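Local coordinates for protein ATP-dependent DNA helicase RecQ (Porphyromonas gingivalis, PDB 3IUO) that probably couples ATP hydrolysis to unwinding of duplex DNA in the 3'-5' direction, and is represented here by its C-terminal part, at residues 36-39 against 40-44; 49-52 against 53-56. One frame throughout, in Å; residues are numbered along the deposited sequence.

Contact 1 (36-39 against 40-44); sequences DDIA and VSHGL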
# COMPACT_ATOMS: atom_id res chain seq x y z
N ASP B 36 2.52 6.77 23.07
CA ASP B 36 1.47 6.38 24.00
C ASP B 36 1.03 7.59 24.86
O ASP B 36 -0.16 7.74 25.16
CB ASP B 36 1.85 5.13 24.82
CG ASP B 36 3.20 5.25 25.53
OD1 ASP B 36 4.08 6.04 25.10
OD2 ASP B 36 3.39 4.54 26.53
N ASP B 37 1.96 8.48 25.20
CA ASP B 37 1.61 9.73 25.89
C ASP B 37 0.82 10.69 24.99
O ASP B 37 -0.12 11.35 25.45
CB ASP B 37 2.84 10.43 26.46
CG ASP B 37 3.47 9.67 27.61
OD1 ASP B 37 2.84 8.74 28.16
OD2 ASP B 37 4.62 10.01 27.97
N ILE B 38 1.18 10.74 23.71
CA ILE B 38 0.41 11.53 22.76
C ILE B 38 -1.05 11.00 22.70
O ILE B 38 -1.99 11.78 22.76
CB ILE B 38 1.06 11.52 21.34
CG1 ILE B 38 2.44 12.19 21.37
CG2 ILE B 38 0.17 12.22 20.34
CD1 ILE B 38 3.20 12.17 20.02
N ALA B 39 -1.21 9.69 22.60
CA ALA B 39 -2.54 9.06 22.58
C ALA B 39 -3.37 9.54 23.76
O ALA B 39 -4.47 10.08 23.57
CB ALA B 39 -2.41 7.53 22.63
N VAL B 40 -2.83 9.38 24.96
CA VAL B 40 -3.58 9.73 26.18
C VAL B 40 -3.96 11.21 26.21
O VAL B 40 -5.09 11.54 26.55
CB VAL B 40 -2.91 9.21 27.50
CG1 VAL B 40 -2.62 7.71 27.40
CG2 VAL B 40 -1.63 10.00 27.86
N SER B 41 -3.04 12.07 25.77
CA SER B 41 -3.28 13.52 25.72
C SER B 41 -4.43 13.94 24.79
O SER B 41 -5.00 15.01 24.96
CB SER B 41 -2.00 14.28 25.33
OG SER B 41 -1.77 14.22 23.93
N HIS B 42 -4.75 13.10 23.81
CA HIS B 42 -5.85 13.37 22.88
C HIS B 42 -7.08 12.47 23.10
O HIS B 42 -8.00 12.44 22.27
CB HIS B 42 -5.36 13.27 21.44
CG HIS B 42 -4.40 14.35 21.07
ND1 HIS B 42 -4.78 15.67 20.94
CD2 HIS B 42 -3.07 14.32 20.80
CE1 HIS B 42 -3.73 16.40 20.61
NE2 HIS B 42 -2.68 15.61 20.53
N GLY B 43 -7.08 11.73 24.20
CA GLY B 43 -8.18 10.82 24.52
C GLY B 43 -8.31 9.70 23.50
O GLY B 43 -9.42 9.23 23.22
N LEU B 44 -7.18 9.29 22.93
CA LEU B 44 -7.18 8.21 21.95
C LEU B 44 -6.61 6.94 22.56
O LEU B 44 -5.73 7.00 23.43
CB LEU B 44 -6.32 8.61 20.74
CG LEU B 44 -6.67 9.87 19.95
CD1 LEU B 44 -5.56 10.17 18.93
CD2 LEU B 44 -8.02 9.76 19.26
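Ile38 and His42, one helical turn apart, lie side by side and point the same way where helix 35-41 ends in a Schellman motif, within the RecQ-1-like helix-turn-helix domain, ahead of helix 46-58. The CG2 methyl of Ile38 stands anti to its backbone N, the branch that faces the C-terminal end of the helix, and meets the imidazole in plane at its edge, 3.9 Å from His42 CD2. Beyond them the ring and the isoleucine pack on helix 15-30: Met21 and Ile25 touch His42, Gln28 and Ile29 touch Ile38. Gln28 also binds both His42 NE2 and Ser41 OG. Ser41 OG, set between its backbone N and carbonyl carbon (chi1 79°), turns back and donates to Ile38 O at 2.7 Å, so the carbonyl, which receives only a weak bond from His42 N, gains a second and shorter partner. On the exposed flank Val40 lies over the preceding turn, its CG1 3.3 Å from Asp36 O and its CG2 3.1 Å from Asp37 O. Gly43, at positive phi, reverses the chain; its N bonds to Val40 O inside the wider loop closed by Leu44 N on Ala39 O. The reversal brings the CB atoms of Ala39 and Leu44 to 4.5 Å, and both side chains rest on Leu49 of helix 46-58. Two N-H groups grip Ala39 O from opposite faces of its carbonyl plane: His42 N at 3.0 Å, 57° out of the plane, and Leu44 N at 2.9 Å, 41° out of it.

Contact 2 (49-52 against 53-56); sequences LLSE and VETI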
# COMPACT_ATOMS: atom_id res chain seq x y z
N LEU B 49 -4.50 6.33 17.74
CA LEU B 49 -3.37 7.24 17.49
C LEU B 49 -2.61 6.82 16.23
O LEU B 49 -2.29 7.66 15.38
CB LEU B 49 -2.44 7.33 18.71
CG LEU B 49 -1.23 8.24 18.45
CD1 LEU B 49 -1.63 9.67 18.07
CD2 LEU B 49 -0.35 8.20 19.63
N LEU B 50 -2.33 5.52 16.10
CA LEU B 50 -1.66 5.01 14.92
C LEU B 50 -2.40 5.41 13.65
O LEU B 50 -1.75 5.79 12.66
CB LEU B 50 -1.47 3.49 14.98
CG LEU B 50 -0.48 2.96 16.02
CD1 LEU B 50 -0.55 1.44 16.08
CD2 LEU B 50 0.94 3.41 15.75
N SER B 51 -3.73 5.34 13.68
CA SER B 51 -4.52 5.72 12.51
C SER B 51 -4.32 7.19 12.16
O SER B 51 -4.21 7.55 10.99
CB SER B 51 -5.97 5.39 12.69
OG SER B 51 -6.15 3.99 12.79
N GLU B 52 -4.28 8.05 13.17
CA GLU B 52 -4.03 9.48 12.91
C GLU B 52 -2.63 9.75 12.38
O GLU B 52 -2.45 10.54 11.44
CB GLU B 52 -4.23 10.31 14.18
CG GLU B 52 -5.62 10.19 14.78
CD GLU B 52 -6.71 10.85 13.96
OE1 GLU B 52 -6.41 11.68 13.08
OE2 GLU B 52 -7.90 10.56 14.23
N VAL B 53 -1.63 9.07 12.93
CA VAL B 53 -0.23 9.22 12.46
C VAL B 53 -0.14 8.70 11.01
O VAL B 53 0.52 9.30 10.17
CB VAL B 53 0.75 8.51 13.39
CG1 VAL B 53 2.14 8.51 12.79
CG2 VAL B 53 0.73 9.18 14.77
N GLU B 54 -0.83 7.59 10.69
CA GLU B 54 -0.87 7.14 9.30
C GLU B 54 -1.46 8.20 8.34
O GLU B 54 -0.90 8.49 7.28
CB GLU B 54 -1.64 5.83 9.18
CG GLU B 54 -0.85 4.68 9.81
CD GLU B 54 -1.67 3.42 10.17
OE1 GLU B 54 -2.92 3.43 10.15
OE2 GLU B 54 -1.04 2.41 10.52
N THR B 55 -2.60 8.79 8.72
CA THR B 55 -3.22 9.86 7.94
C THR B 55 -2.21 11.00 7.68
O THR B 55 -2.04 11.48 6.52
CB THR B 55 -4.47 10.35 8.66
OG1 THR B 55 -5.45 9.28 8.69
CG2 THR B 55 -5.04 11.54 7.93
N ILE B 56 -1.51 11.39 8.73
CA ILE B 56 -0.47 12.43 8.63
C ILE B 56 0.62 12.05 7.62
O ILE B 56 1.01 12.83 6.75
CB ILE B 56 0.13 12.69 10.03
CG1 ILE B 56 -0.88 13.43 10.89
CG2 ILE B 56 1.48 13.49 9.95
CD1 ILE B 56 -0.55 13.35 12.39
O HOH W 1 -5.72 6.52 8.60
O HOH W 2 -7.32 9.67 10.67
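Val53 packs against Leu49 one turn earlier in helix 46-58, CG2 lying 4.1 Å from Leu49 CD1 where the two side chains cross at a slant. The leucine points its CG anti to its backbone N (chi1 178°), which carries its branches to Leu35 and Ile38 of helix 35-41, while Val53 also touches Ile114 of helix 106-121. One residue on, Glu54 can be followed outward past the Leu50 oxygen. Its CB sits 3.5 Å from Leu50 O; CG, anti to its own carbonyl carbon, comes closer, to 3.2 Å from that same oxygen; CD remains 3.4 Å from it. From there the extended chain takes OE1 past Ser51 CA, and OE2 reaches a salt bridge with NE of Arg110 on helix 106-121. NH2 of the same arginine bonds Ser51 OG, which also bonds Pro47 O, so the guanidinium spans residues one turn apart. On the flank toward Lys22, a water donates to Ser51 O and bonds Thr55 OG1 at 2.8 Å; a second water also bonds that hydroxyl and donates a weak bond to Glu52 OE1. Backbone bonds run from Val53, Glu54, Thr55 and Ile56 back to Leu49, Leu50, Ser51 and Glu52, the regular i to i+4 ladder of an alpha-helix, here the third helix of the chain, within the RecQ-1-like helix-turn-helix domain.

From the N terminus, helix 15-30 leads to helix 35-41, where contact 1 closes its short Schellman loop before contact 2 opens on helix 46-58. Neither nests in the other: they stand in series, each within one continuous stretch, their centres 12 Å apart. They touch through Leu49, whose CD2 lies 3.4 Å from Ala39 N, and through Leu44, whose CD1 packs on Leu49 CA and Glu52 CG. Both contacts also reach back to helix 15-30, so the three helices form one packed unit in the RecQ-1-like helix-turn-helix range. Contact 2 goes on to helix 106-121, tying this unit to the C-terminal helix.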